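Local coordinates for uridylate kinase (Bacillus anthracis, PDB 2JJX), which catalyses, as a UMP kinase, the phosphorylation of UMP to UDP by ATP in pyrimidine nucleotide biosynthesis, and also binds ATP at an allosteric site, at residues R14-L19 with E53-I58; T148-S153 with Q203-A208; S162-V167 with N217-V222; V175-P180 with K187-L192. All coordinates share one frame; numbering follows the deposited sequence.

Interaction 1 (R14-L19 with E53-I58); sequences RVLIKL and EVSIVI
Ile-17 touches strand 53-58 at the two ends of its side chain, at CB and at CD1. Its CB sits 3.9 Å from Ser-55 O. There the chain divides: CG2 is turned opposite the backbone N, while CG1 stands beside it (chi1 -60°). The extended second torsion carries CD1 onward to Val-54 CG1, at 3.9 Å, and the two side chains meet at a slant where Ile-47 of helix 34-48 packs on both. The same face of the sheet bears Val-15, Leu-19, Ile-56 and Ile-58. On it Leu-19 and Ile-56 run side by side, with Leu-19 CD2 4.0 Å from Ile-56 CG2.

Leu-16 points to the other face. There its CD2 rests on Ser-55 CB at 3.5 Å and reaches Val-57 CG2, while helix 150-160 closes over the group through Ser-153 and Ala-157. Between the faces, five backbone hydrogen bonds join the parallel strands: Val-15, Ile-17 and Leu-19 donate to Glu-53, Ser-55 and Val-57, and Val-15 and Ile-17 accept from Ser-55 and Val-57. The Ile-17 N to Ser-55 O bond, 2.9 Å long, is almost straight (176°).

At the strand starts Arg-14 and Glu-53 form a salt bridge whose modelled geometry is doubtful; the guanidinium also has a salt bridge to Asp-131 and a hydrogen bond from NE to Met-160 O. Strands 14-19 and 53-58, connected through helix 34-48, make up a beta-alpha-beta unit in the central sheet of the amino acid kinase fold.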
loop_
_atom_site.group_PDB
_atom_site.type_symbol
_atom_site.label_atom_id
_atom_site.label_comp_id
_atom_site.label_asym_id
_atom_site.label_seq_id
_atom_site.Cartn_x
_atom_site.Cartn_y
_atom_site.Cartn_z
ATOM N N ARG A 14 -12.082 26.975 -15.407
ATOM C CA ARG A 14 -12.011 25.595 -14.902
ATOM C C ARG A 14 -13.398 25.045 -14.651
ATOM O O ARG A 14 -14.235 25.685 -14.029
ATOM C CB ARG A 14 -11.239 25.534 -13.585
ATOM C CG ARG A 14 -9.979 24.695 -13.626
ATOM C CD ARG A 14 -10.021 23.585 -12.610
ATOM N NE ARG A 14 -9.056 23.742 -11.519
ATOM C CZ ARG A 14 -7.816 24.208 -11.646
ATOM N NH1 ARG A 14 -7.358 24.631 -12.812
ATOM N NH2 ARG A 14 -7.035 24.279 -10.580
ATOM N N VAL A 15 -13.599 23.794 -15.026
ATOM C CA VAL A 15 -14.932 23.206 -14.986
ATOM C C VAL A 15 -14.965 21.695 -14.684
ATOM O O VAL A 15 -14.114 20.947 -15.122
ATOM C CB VAL A 15 -15.576 23.516 -16.342
ATOM C CG1 VAL A 15 -15.841 22.254 -17.136
ATOM C CG2 VAL A 15 -16.786 24.424 -16.181
ATOM N N LEU A 16 -15.978 21.239 -13.964
ATOM C CA LEU A 16 -16.138 19.813 -13.666
ATOM C C LEU A 16 -17.370 19.345 -14.388
ATOM O O LEU A 16 -18.447 19.884 -14.179
ATOM C CB LEU A 16 -16.367 19.568 -12.164
ATOM C CG LEU A 16 -16.508 18.157 -11.561
ATOM C CD1 LEU A 16 -17.654 17.337 -12.130
ATOM C CD2 LEU A 16 -15.199 17.380 -11.554
ATOM N N ILE A 17 -17.216 18.320 -15.212
ATOM C CA ILE A 17 -18.360 17.769 -15.905
ATOM C C ILE A 17 -18.865 16.491 -15.248
ATOM O O ILE A 17 -18.135 15.524 -15.111
ATOM C CB ILE A 17 -18.100 17.540 -17.357
ATOM C CG1 ILE A 17 -17.734 18.854 -18.040
ATOM C CG2 ILE A 17 -19.324 16.912 -17.977
ATOM C CD1 ILE A 17 -17.009 18.663 -19.385
ATOM N N LYS A 18 -20.131 16.489 -14.847
ATOM C CA LYS A 18 -20.703 15.300 -14.252
ATOM C C LYS A 18 -21.582 14.636 -15.298
ATOM O O LYS A 18 -22.507 15.254 -15.847
ATOM C CB LYS A 18 -21.484 15.632 -12.975
ATOM C CG LYS A 18 -22.772 14.854 -12.810
ATOM C CD LYS A 18 -22.616 13.792 -11.748
ATOM C CE LYS A 18 -23.991 13.348 -11.257
ATOM N NZ LYS A 18 -24.739 12.493 -12.247
ATOM N N LEU A 19 -21.199 13.398 -15.607
ATOM C CA LEU A 19 -21.815 12.551 -16.615
ATOM C C LEU A 19 -22.327 11.288 -15.932
ATOM O O LEU A 19 -21.577 10.611 -15.227
ATOM C CB LEU A 19 -20.709 12.086 -17.567
ATOM C CG LEU A 19 -20.591 12.518 -19.024
ATOM C CD1 LEU A 19 -21.962 12.937 -19.498
ATOM C CD2 LEU A 19 -19.605 13.660 -19.103
ATOM N N GLU A 53 -10.169 24.385 -18.682
ATOM C CA GLU A 53 -9.693 23.159 -18.053
ATOM C C GLU A 53 -10.805 22.256 -17.534
ATOM O O GLU A 53 -11.738 22.710 -16.882
ATOM C CB GLU A 53 -8.635 23.434 -17.004
ATOM C CG GLU A 53 -7.834 24.638 -17.314
ATOM C CD GLU A 53 -7.256 25.248 -16.061
ATOM O OE1 GLU A 53 -7.549 24.718 -14.981
ATOM O OE2 GLU A 53 -6.529 26.257 -16.139
ATOM N N VAL A 54 -10.762 21.002 -17.970
ATOM C CA VAL A 54 -11.806 20.032 -17.697
ATOM C C VAL A 54 -11.438 18.889 -16.762
ATOM O O VAL A 54 -10.400 18.266 -16.933
ATOM C CB VAL A 54 -12.289 19.449 -19.058
ATOM C CG1 VAL A 54 -13.167 18.248 -18.824
ATOM C CG2 VAL A 54 -13.029 20.489 -19.862
ATOM N N SER A 55 -12.349 18.566 -15.845
ATOM C CA SER A 55 -12.288 17.375 -14.995
ATOM C C SER A 55 -13.587 16.662 -15.307
ATOM O O SER A 55 -14.566 17.326 -15.615
ATOM C CB SER A 55 -12.324 17.744 -13.509
ATOM O OG SER A 55 -11.598 18.928 -13.256
ATOM N N ILE A 56 -13.617 15.335 -15.228
ATOM C CA ILE A 56 -14.848 14.602 -15.522
ATOM C C ILE A 56 -15.141 13.565 -14.455
ATOM O O ILE A 56 -14.230 12.884 -13.988
ATOM C CB ILE A 56 -14.796 13.984 -16.932
ATOM C CG1 ILE A 56 -14.331 15.018 -17.960
ATOM C CG2 ILE A 56 -16.087 13.268 -17.304
ATOM C CD1 ILE A 56 -14.419 14.549 -19.386
ATOM N N VAL A 57 -16.405 13.470 -14.052
ATOM C CA VAL A 57 -16.847 12.454 -13.096
ATOM C C VAL A 57 -17.980 11.637 -13.736
ATOM O O VAL A 57 -18.980 12.187 -14.187
ATOM C CB VAL A 57 -17.220 13.071 -11.742
ATOM C CG1 VAL A 57 -17.880 12.054 -10.850
ATOM C CG2 VAL A 57 -15.989 13.623 -11.057
ATOM N N ILE A 58 -17.753 10.339 -13.925
ATOM C CA ILE A 58 -18.761 9.474 -14.558
ATOM C C ILE A 58 -19.409 8.547 -13.534
ATOM O O ILE A 58 -18.758 8.101 -12.598
ATOM C CB ILE A 58 -18.181 8.615 -15.726
ATOM C CG1 ILE A 58 -16.788 9.080 -16.105
ATOM C CG2 ILE A 58 -19.089 8.620 -16.960
ATOM C CD1 ILE A 58 -16.477 8.779 -17.546
#

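Interaction 2 (T148-S153 with Q203-A208); sequences TTDYPS and QVMDQA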
loop_
_atom_site.group_PDB
_atom_site.type_symbol
_atom_site.label_atom_id
_atom_site.label_comp_id
_atom_site.label_asym_id
_atom_site.label_seq_id
_atom_site.Cartn_x
_atom_site.Cartn_y
_atom_site.Cartn_z
ATOM N N THR A 148 -24.280 9.174 -3.997
ATOM C CA THR A 148 -24.469 9.090 -5.439
ATOM C C THR A 148 -23.289 9.770 -6.127
ATOM O O THR A 148 -22.488 10.457 -5.503
ATOM C CB THR A 148 -25.773 9.825 -5.825
ATOM O OG1 THR A 148 -26.884 9.244 -5.139
ATOM C CG2 THR A 148 -26.017 9.770 -7.314
ATOM N N THR A 149 -23.283 9.702 -7.445
ATOM C CA THR A 149 -22.295 10.389 -8.263
ATOM C C THR A 149 -22.304 11.905 -8.023
ATOM O O THR A 149 -21.288 12.567 -8.189
ATOM C CB THR A 149 -22.601 10.110 -9.752
ATOM O OG1 THR A 149 -22.786 8.705 -9.961
ATOM C CG2 THR A 149 -21.501 10.613 -10.654
ATOM N N ASP A 150 -23.477 12.472 -7.747
ATOM C CA ASP A 150 -23.641 13.918 -7.603
ATOM C C ASP A 150 -22.675 14.490 -6.597
ATOM O O ASP A 150 -21.964 15.438 -6.899
ATOM C CB ASP A 150 -25.056 14.281 -7.143
ATOM C CG ASP A 150 -26.142 13.671 -8.020
ATOM O OD1 ASP A 150 -25.833 13.044 -9.057
ATOM O OD2 ASP A 150 -27.331 13.821 -7.670
ATOM N N TYR A 151 -22.721 13.956 -5.380
ATOM C CA TYR A 151 -21.952 14.469 -4.249
ATOM C C TYR A 151 -20.451 14.522 -4.447
ATOM O O TYR A 151 -19.836 15.562 -4.204
ATOM C CB TYR A 151 -22.292 13.712 -2.957
ATOM C CG TYR A 151 -21.575 14.268 -1.748
ATOM C CD1 TYR A 151 -22.046 15.413 -1.105
ATOM C CD2 TYR A 151 -20.337 13.778 -1.375
ATOM C CE1 TYR A 151 -21.322 16.027 -0.095
ATOM C CE2 TYR A 151 -19.604 14.373 -0.361
ATOM C CZ TYR A 151 -20.111 15.485 0.296
ATOM O OH TYR A 151 -19.412 16.054 1.345
ATOM N N PRO A 152 -19.827 13.368 -4.761
ATOM C CA PRO A 152 -18.382 13.348 -4.981
ATOM C C PRO A 152 -17.924 14.267 -6.088
ATOM O O PRO A 152 -16.736 14.567 -6.220
ATOM C CB PRO A 152 -18.141 11.912 -5.458
ATOM C CG PRO A 152 -19.321 11.117 -4.996
ATOM C CD PRO A 152 -20.276 12.045 -4.294
ATOM N N SER A 153 -18.820 14.477 -7.035
ATOM C CA SER A 153 -18.465 15.233 -8.213
ATOM C C SER A 153 -18.433 16.689 -7.811
ATOM O O SER A 153 -17.540 17.414 -8.228
ATOM C CB SER A 153 -19.421 14.942 -9.374
ATOM O OG SER A 153 -20.658 15.578 -9.127
ATOM N N GLN A 203 -36.244 17.686 -6.686
ATOM C CA GLN A 203 -35.423 16.490 -6.741
ATOM C C GLN A 203 -34.710 16.421 -8.077
ATOM O O GLN A 203 -35.246 15.933 -9.066
ATOM C CB GLN A 203 -36.270 15.266 -6.396
ATOM C CG GLN A 203 -37.207 15.574 -5.227
ATOM C CD GLN A 203 -38.462 14.719 -5.207
ATOM O OE1 GLN A 203 -38.826 14.102 -6.211
ATOM N NE2 GLN A 203 -39.157 14.715 -4.068
ATOM N N VAL A 204 -33.570 17.105 -8.118
ATOM C CA VAL A 204 -32.773 17.291 -9.325
ATOM C C VAL A 204 -31.384 16.691 -9.149
ATOM O O VAL A 204 -30.831 16.084 -10.067
ATOM C CB VAL A 204 -32.640 18.803 -9.628
ATOM C CG1 VAL A 204 -31.777 19.009 -10.826
ATOM C CG2 VAL A 204 -34.009 19.451 -9.812
ATOM N N MET A 205 -30.824 16.924 -7.967
ATOM C CA MET A 205 -29.522 16.416 -7.574
ATOM C C MET A 205 -29.541 16.240 -6.051
ATOM O O MET A 205 -30.327 16.876 -5.375
ATOM C CB MET A 205 -28.410 17.387 -8.014
ATOM C CG MET A 205 -27.590 18.008 -6.885
ATOM S SD MET A 205 -26.257 19.067 -7.538
ATOM C CE MET A 205 -25.234 17.861 -8.346
ATOM N N ASP A 206 -28.739 15.321 -5.527
ATOM C CA ASP A 206 -28.641 15.074 -4.090
ATOM C C ASP A 206 -28.780 16.359 -3.284
ATOM O O ASP A 206 -28.169 17.367 -3.614
ATOM C CB ASP A 206 -27.252 14.518 -3.786
ATOM C CG ASP A 206 -27.291 13.113 -3.276
ATOM O OD1 ASP A 206 -28.379 12.675 -2.861
ATOM O OD2 ASP A 206 -26.231 12.452 -3.265
ATOM N N GLN A 207 -29.516 16.300 -2.182
ATOM C CA GLN A 207 -29.544 17.414 -1.259
ATOM C C GLN A 207 -28.104 17.655 -0.787
ATOM O O GLN A 207 -27.602 18.785 -0.813
ATOM C CB GLN A 207 -30.469 17.100 -0.072
ATOM C CG GLN A 207 -31.946 17.109 -0.460
ATOM C CD GLN A 207 -32.922 16.960 0.712
ATOM O OE1 GLN A 207 -32.748 17.557 1.783
ATOM N NE2 GLN A 207 -34.037 16.286 0.446
ATOM N N ALA A 208 -27.432 16.580 -0.372
ATOM C CA ALA A 208 -26.072 16.703 0.165
ATOM C C ALA A 208 -25.111 17.383 -0.812
ATOM O O ALA A 208 -24.225 18.146 -0.409
ATOM C CB ALA A 208 -25.525 15.367 0.592
#
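Asp-150 and Tyr-151 turn their side chains differently toward the 203-208 segment. In Asp-150 the carboxylate carbon lies opposite the carbonyl carbon and beside the backbone N (chi1 -53°), which extends OD2 to the backbone of Met-205 and Asp-206. Tyr-151, with its ring opposite the backbone N (chi1 -177°), instead brings its ring edge to Ala-208, in the first turn of helix 207-216.

The polar link is a hydrogen bond from Asp-206 N to Asp-150 OD2, 3.0 Å long and close to straight at 168°. It uses the anti lone pair of OD2, the one directed away from OD1. The other oxygen has a long, weak ion pair with Lys-18 on strand 14-19, so the carboxylate lies between the sheet and the start of the second helix. Met-205 flanks it, its terminal CE 3.8 Å from Asp-150 CB.

The contact brings together the N-terminal parts of helices 150-160 and 207-216, which lead into the neighbouring parallel strands 164-169 and 220-224 of the alpha/beta sheet of the amino acid kinase fold. Asp-206 occupies the N-cap position of the second helix, but its carboxylate makes no capping bond; OD2 lies 3.7 Å from Thr-148 CB.

Further along, the Tyr-151 ring has Ala-208 at its edge. Its CD1 lies 3.6 Å from Ala-208 O, nearly in the ring plane, and 3.9 Å from Ala-208 CB. Leu-212, one turn on, also packs on the tyrosine, while Gln-207 touches Leu-211 of a second subunit.

Interaction 3 (S162-V167 with N217-V222); sequences SDAILV and NLPAHV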
loop_
_atom_site.group_PDB
_atom_site.type_symbol
_atom_site.label_atom_id
_atom_site.label_comp_id
_atom_site.label_asym_id
_atom_site.label_seq_id
_atom_site.Cartn_x
_atom_site.Cartn_y
_atom_site.Cartn_z
ATOM N N SER A 162 -12.757 24.531 -9.078
ATOM C CA SER A 162 -13.517 24.682 -10.306
ATOM C C SER A 162 -14.378 25.940 -10.278
ATOM O O SER A 162 -14.676 26.466 -9.217
ATOM C CB SER A 162 -14.335 23.424 -10.569
ATOM O OG SER A 162 -13.429 22.352 -10.776
ATOM N N ASP A 163 -14.693 26.474 -11.451
ATOM C CA ASP A 163 -15.491 27.689 -11.547
ATOM C C ASP A 163 -16.989 27.351 -11.591
ATOM O O ASP A 163 -17.847 28.202 -11.330
ATOM C CB ASP A 163 -15.132 28.418 -12.838
ATOM C CG ASP A 163 -13.882 29.273 -12.705
ATOM O OD1 ASP A 163 -13.477 29.578 -11.564
ATOM O OD2 ASP A 163 -13.340 29.701 -13.744
ATOM N N ALA A 164 -17.300 26.133 -12.025
ATOM C CA ALA A 164 -18.677 25.690 -12.174
ATOM C C ALA A 164 -18.731 24.165 -12.308
ATOM O O ALA A 164 -17.725 23.538 -12.614
ATOM C CB ALA A 164 -19.296 26.353 -13.357
ATOM N N ILE A 165 -19.890 23.569 -12.031
ATOM C CA ILE A 165 -20.075 22.144 -12.245
ATOM C C ILE A 165 -21.180 21.998 -13.268
ATOM O O ILE A 165 -22.271 22.508 -13.078
ATOM C CB ILE A 165 -20.373 21.331 -10.979
ATOM C CG1 ILE A 165 -20.437 19.855 -11.350
ATOM C CG2 ILE A 165 -21.714 21.668 -10.430
ATOM C CD1 ILE A 165 -21.044 18.985 -10.283
ATOM N N LEU A 166 -20.873 21.394 -14.406
ATOM C CA LEU A 166 -21.886 21.213 -15.424
ATOM C C LEU A 166 -22.422 19.802 -15.277
ATOM O O LEU A 166 -21.681 18.834 -15.353
ATOM C CB LEU A 166 -21.308 21.472 -16.817
ATOM C CG LEU A 166 -20.324 22.629 -16.964
ATOM C CD1 LEU A 166 -19.456 22.320 -18.162
ATOM C CD2 LEU A 166 -21.048 23.924 -17.174
ATOM N N VAL A 167 -23.683 19.712 -14.884
ATOM C CA VAL A 167 -24.329 18.432 -14.691
ATOM C C VAL A 167 -25.166 18.052 -15.909
ATOM O O VAL A 167 -26.269 18.562 -16.135
ATOM C CB VAL A 167 -25.073 18.392 -13.375
ATOM C CG1 VAL A 167 -24.985 19.733 -12.686
ATOM C CG2 VAL A 167 -26.509 17.949 -13.569
ATOM N N ASN A 217 -20.265 27.913 -2.660
ATOM C CA ASN A 217 -20.585 28.762 -3.793
ATOM C C ASN A 217 -20.414 28.204 -5.211
ATOM O O ASN A 217 -20.462 28.961 -6.180
ATOM C CB ASN A 217 -19.899 30.113 -3.654
ATOM C CG ASN A 217 -20.867 31.198 -3.305
ATOM O OD1 ASN A 217 -21.761 31.509 -4.094
ATOM N ND2 ASN A 217 -20.771 31.711 -2.078
ATOM N N LEU A 218 -20.212 26.895 -5.345
ATOM C CA LEU A 218 -20.089 26.296 -6.671
ATOM C C LEU A 218 -21.385 26.481 -7.439
ATOM O O LEU A 218 -22.473 26.157 -6.980
ATOM C CB LEU A 218 -19.781 24.794 -6.590
ATOM C CG LEU A 218 -18.899 24.086 -7.641
ATOM C CD1 LEU A 218 -19.554 22.855 -8.219
ATOM C CD2 LEU A 218 -18.326 24.963 -8.724
ATOM N N PRO A 219 -21.274 26.988 -8.651
ATOM C CA PRO A 219 -22.500 27.124 -9.436
ATOM C C PRO A 219 -22.687 25.809 -10.206
ATOM O O PRO A 219 -21.716 25.137 -10.583
ATOM C CB PRO A 219 -22.184 28.278 -10.405
ATOM C CG PRO A 219 -20.718 28.628 -10.200
ATOM C CD PRO A 219 -20.322 28.093 -8.836
ATOM N N ALA A 220 -23.935 25.430 -10.448
ATOM C CA ALA A 220 -24.193 24.220 -11.211
ATOM C C ALA A 220 -25.025 24.525 -12.436
ATOM O O ALA A 220 -25.917 25.354 -12.376
ATOM C CB ALA A 220 -24.905 23.191 -10.354
ATOM N N HIS A 221 -24.801 23.781 -13.515
ATOM C CA HIS A 221 -25.619 23.914 -14.703
ATOM C C HIS A 221 -26.259 22.586 -15.037
ATOM O O HIS A 221 -25.573 21.585 -15.168
ATOM C CB HIS A 221 -24.790 24.413 -15.874
ATOM C CG HIS A 221 -24.387 25.849 -15.748
ATOM N ND1 HIS A 221 -25.120 26.875 -16.302
ATOM C CD2 HIS A 221 -23.323 26.433 -15.140
ATOM C CE1 HIS A 221 -24.538 28.029 -16.025
ATOM N NE2 HIS A 221 -23.440 27.789 -15.329
ATOM N N VAL A 222 -27.584 22.559 -15.102
ATOM C CA VAL A 222 -28.293 21.348 -15.496
ATOM C C VAL A 222 -28.825 21.600 -16.902
ATOM O O VAL A 222 -29.399 22.653 -17.190
ATOM C CB VAL A 222 -29.377 20.957 -14.467
ATOM C CG1 VAL A 222 -30.032 19.617 -14.828
ATOM C CG2 VAL A 222 -28.768 20.887 -13.063
#
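The parallel strand pair of Ile-165 and Leu-166 with Ala-220 and His-221 belongs to the central sheet of the amino acid kinase fold, and each strand is entered from a helix. On the second strand the approach includes a Schellman motif at Asn-217, which ends helix 207-216. Three backbone hydrogen bonds then join the pair: Ile-165 N to Pro-219 O (2.8 Å), His-221 N to Ile-165 O (2.9 Å) and Val-167 N to His-221 O (2.7 Å).

Leu-218, just before the strand, crosses Ile-165 at about a right angle. Its two methyl groups lie on one side of the neighbouring chain, spread along it: CD1 meets CB and CG2 of Ile-165, whereas CD2 lies 3.5 Å from Ala-164 CA. Helix 150-160 packs on this region through Ser-153 against Ile-165 and Ala-157 against Leu-218.

Leu-166 and His-221 occupy the other face and run side by side, with Leu-166 CD2 4.0 Å from His-221 CD2. The imidazole stands beside its own backbone N (chi1 -71°), its edge turned to Ala-164 CB, and NE2 is hydrogen-bonded to the hydroxyl of Tyr-12. Ile-234 of helix 230-235 touches both residues. On the Ile-165 face, farther along the strands, Val-167 CG2 meets Val-222 CG2 at 3.7 Å.

Interaction 4 (V175-P180 with K187-L192); sequences VFTSDP and KMYRKL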
loop_
_atom_site.group_PDB
_atom_site.type_symbol
_atom_site.label_atom_id
_atom_site.label_comp_id
_atom_site.label_asym_id
_atom_site.label_seq_id
_atom_site.Cartn_x
_atom_site.Cartn_y
_atom_site.Cartn_z
ATOM N N VAL A 175 -34.181 22.370 -15.191
ATOM C CA VAL A 175 -34.909 22.069 -13.954
ATOM C C VAL A 175 -36.273 22.744 -13.968
ATOM O O VAL A 175 -36.396 23.959 -14.165
ATOM C CB VAL A 175 -34.104 22.374 -12.680
ATOM C CG1 VAL A 175 -35.034 22.540 -11.495
ATOM C CG2 VAL A 175 -33.104 21.265 -12.406
ATOM N N PHE A 176 -37.306 21.911 -13.919
ATOM C CA PHE A 176 -38.675 22.398 -14.013
ATOM C C PHE A 176 -39.369 22.457 -12.672
ATOM O O PHE A 176 -38.936 21.858 -11.680
ATOM C CB PHE A 176 -39.503 21.549 -14.970
ATOM C CG PHE A 176 -38.989 21.557 -16.373
ATOM C CD1 PHE A 176 -38.005 20.673 -16.766
ATOM C CD2 PHE A 176 -39.484 22.458 -17.298
ATOM C CE1 PHE A 176 -37.521 20.695 -18.057
ATOM C CE2 PHE A 176 -38.998 22.489 -18.587
ATOM C CZ PHE A 176 -38.014 21.609 -18.974
ATOM N N THR A 177 -40.468 23.194 -12.674
ATOM C CA THR A 177 -41.270 23.386 -11.482
ATOM C C THR A 177 -41.709 22.009 -10.972
ATOM O O THR A 177 -41.326 21.589 -9.872
ATOM C CB THR A 177 -42.431 24.332 -11.816
ATOM O OG1 THR A 177 -42.691 24.259 -13.230
ATOM C CG2 THR A 177 -42.019 25.777 -11.466
ATOM N N SER A 178 -42.344 21.248 -11.867
ATOM C CA SER A 178 -42.772 19.865 -11.616
ATOM C C SER A 178 -42.549 19.060 -12.899
ATOM O O SER A 178 -42.788 19.579 -13.995
ATOM C CB SER A 178 -44.250 19.820 -11.229
ATOM O OG SER A 178 -45.023 20.472 -12.211
ATOM N N ASP A 179 -42.051 17.827 -12.764
ATOM C CA ASP A 179 -41.710 16.976 -13.917
ATOM C C ASP A 179 -42.749 17.021 -15.034
ATOM O O ASP A 179 -43.949 16.884 -14.787
ATOM C CB ASP A 179 -41.347 15.540 -13.499
ATOM C CG ASP A 179 -40.075 15.478 -12.647
ATOM O OD1 ASP A 179 -39.377 16.515 -12.511
ATOM O OD2 ASP A 179 -39.795 14.395 -12.088
ATOM N N PRO A 180 -42.299 17.320 -16.264
ATOM C CA PRO A 180 -43.108 17.565 -17.465
ATOM C C PRO A 180 -43.739 16.403 -18.240
ATOM O O PRO A 180 -44.488 16.638 -19.201
ATOM C CB PRO A 180 -42.182 18.402 -18.359
ATOM C CG PRO A 180 -40.813 18.246 -17.757
ATOM C CD PRO A 180 -41.043 18.087 -16.294
ATOM N N LYS A 187 -42.809 24.628 -15.714
ATOM C CA LYS A 187 -41.924 25.614 -16.333
ATOM C C LYS A 187 -40.457 25.382 -15.950
ATOM O O LYS A 187 -40.165 24.711 -14.961
ATOM C CB LYS A 187 -42.375 27.040 -16.000
ATOM C CG LYS A 187 -43.677 27.106 -15.207
ATOM C CD LYS A 187 -44.601 28.223 -15.671
ATOM C CE LYS A 187 -45.729 27.668 -16.534
ATOM N NZ LYS A 187 -46.284 28.656 -17.508
ATOM N N MET A 188 -39.537 25.792 -16.815
ATOM C CA MET A 188 -38.121 25.553 -16.553
ATOM C C MET A 188 -37.497 26.821 -15.993
ATOM O O MET A 188 -37.733 27.919 -16.499
ATOM C CB MET A 188 -37.401 25.142 -17.841
ATOM C CG MET A 188 -35.948 24.724 -17.651
ATOM S SD MET A 188 -35.064 24.783 -19.216
ATOM C CE MET A 188 -36.239 23.920 -20.214
ATOM N N TYR A 189 -36.690 26.662 -14.951
ATOM C CA TYR A 189 -36.029 27.790 -14.321
ATOM C C TYR A 189 -34.858 28.235 -15.163
ATOM O O TYR A 189 -34.074 27.422 -15.643
ATOM C CB TYR A 189 -35.479 27.374 -12.973
ATOM C CG TYR A 189 -36.539 27.059 -11.967
ATOM C CD1 TYR A 189 -37.061 28.058 -11.163
ATOM C CD2 TYR A 189 -36.991 25.754 -11.782
ATOM C CE1 TYR A 189 -38.037 27.776 -10.217
ATOM C CE2 TYR A 189 -37.923 25.445 -10.795
ATOM C CZ TYR A 189 -38.479 26.472 -10.046
ATOM O OH TYR A 189 -39.448 26.205 -9.100
ATOM N N ARG A 190 -34.724 29.541 -15.326
ATOM C CA ARG A 190 -33.566 30.070 -16.022
ATOM C C ARG A 190 -32.517 30.047 -14.923
ATOM O O ARG A 190 -31.387 29.602 -15.123
ATOM C CB ARG A 190 -33.811 31.522 -16.461
ATOM C CG ARG A 190 -32.568 32.257 -16.944
ATOM C CD ARG A 190 -31.989 31.555 -18.161
ATOM N NE ARG A 190 -32.929 31.633 -19.271
ATOM C CZ ARG A 190 -33.188 30.637 -20.113
ATOM N NH1 ARG A 190 -32.534 29.478 -20.018
ATOM N NH2 ARG A 190 -34.089 30.816 -21.071
ATOM N N LYS A 191 -32.957 30.431 -13.732
ATOM C CA LYS A 191 -32.095 30.481 -12.561
ATOM C C LYS A 191 -32.812 29.824 -11.390
ATOM O O LYS A 191 -34.038 29.889 -11.285
ATOM C CB LYS A 191 -31.744 31.927 -12.204
ATOM C CG LYS A 191 -30.642 32.525 -13.053
ATOM C CD LYS A 191 -29.974 33.693 -12.338
ATOM C CE LYS A 191 -30.222 34.998 -13.079
ATOM N NZ LYS A 191 -30.588 36.080 -12.123
ATOM N N LEU A 192 -32.033 29.185 -10.526
ATOM C CA LEU A 192 -32.553 28.456 -9.377
ATOM C C LEU A 192 -31.671 28.683 -8.149
ATOM O O LEU A 192 -30.482 28.412 -8.174
ATOM C CB LEU A 192 -32.618 26.958 -9.704
ATOM C CG LEU A 192 -33.189 25.954 -8.694
ATOM C CD1 LEU A 192 -34.402 26.554 -7.982
ATOM C CD2 LEU A 192 -33.550 24.655 -9.403
#
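Phe-176 and Met-188 face each other across a single antiparallel bridge, a non-hydrogen-bonded pair. Met-188 CG, turned opposite its backbone N (chi1 -174°), lies over one face of the phenylalanine ring, 4.0 Å from the centroid, in a CH-pi contact; SD stands obliquely at 4.9 Å from the centroid in a Met-aromatic contact. Pro-180 CG, from the phenylalanine's own segment, lies over the opposite face toward the rim, so the ring has a neighbour on either side.

Hydrogen bonds flank the bridge. Tyr-189 N donates to Val-175 O over 2.8 Å and, on the other side, Thr-177 N donates to Lys-187 O, within the carbonyl plane. Lys-187 N also donates to Thr-177 OG1, modelled at 2.5 Å, a length that is doubtful at this resolution.

The Tyr-189 ring lies along the first segment: the carbonyl of Val-175 lies at the ring edge, CD2 is 3.8 Å from Val-175 CG1, and OH lies 3.5 Å from Thr-177 CG2. Leu-192 CD2 closes on the same Val-175 methyl, crossing at about a right angle.

In the next shell, Thr-242 OG1 is hydrogen-bonded to both Val-175 N and Tyr-189 O, tying the two segments to strand 242-245. The arrangement is a hairpin-like excursion between strands 164-169 and 191-193; its VFTSDP sequence is consistent with the loop that contributes to the phosphate-donor site in related amino acid kinase family enzymes.

Interactions 1 and 3 are buried parallel strand pairs of one sheet, joined where strand 14-19 runs beside strand 164-169, with mostly apolar packing beside the backbone bonds. Interaction 2 lies at the surface, where two helix starts meet through a carboxylate-to-backbone bond; Asp-150 reaches back weakly to Lys-18 of interaction 1, and the two helices of interaction 2 lead into the strands of interaction 3. Interaction 4, about 19 Å between its centre and that of the chain, is only partly buried and adds aromatic, sulfur and hydroxyl contacts to two backbone hydrogen bonds. It is nested within the chain loops closed by interactions 2 and 3, and Val-175 packs on Val-204 and Val-222 there.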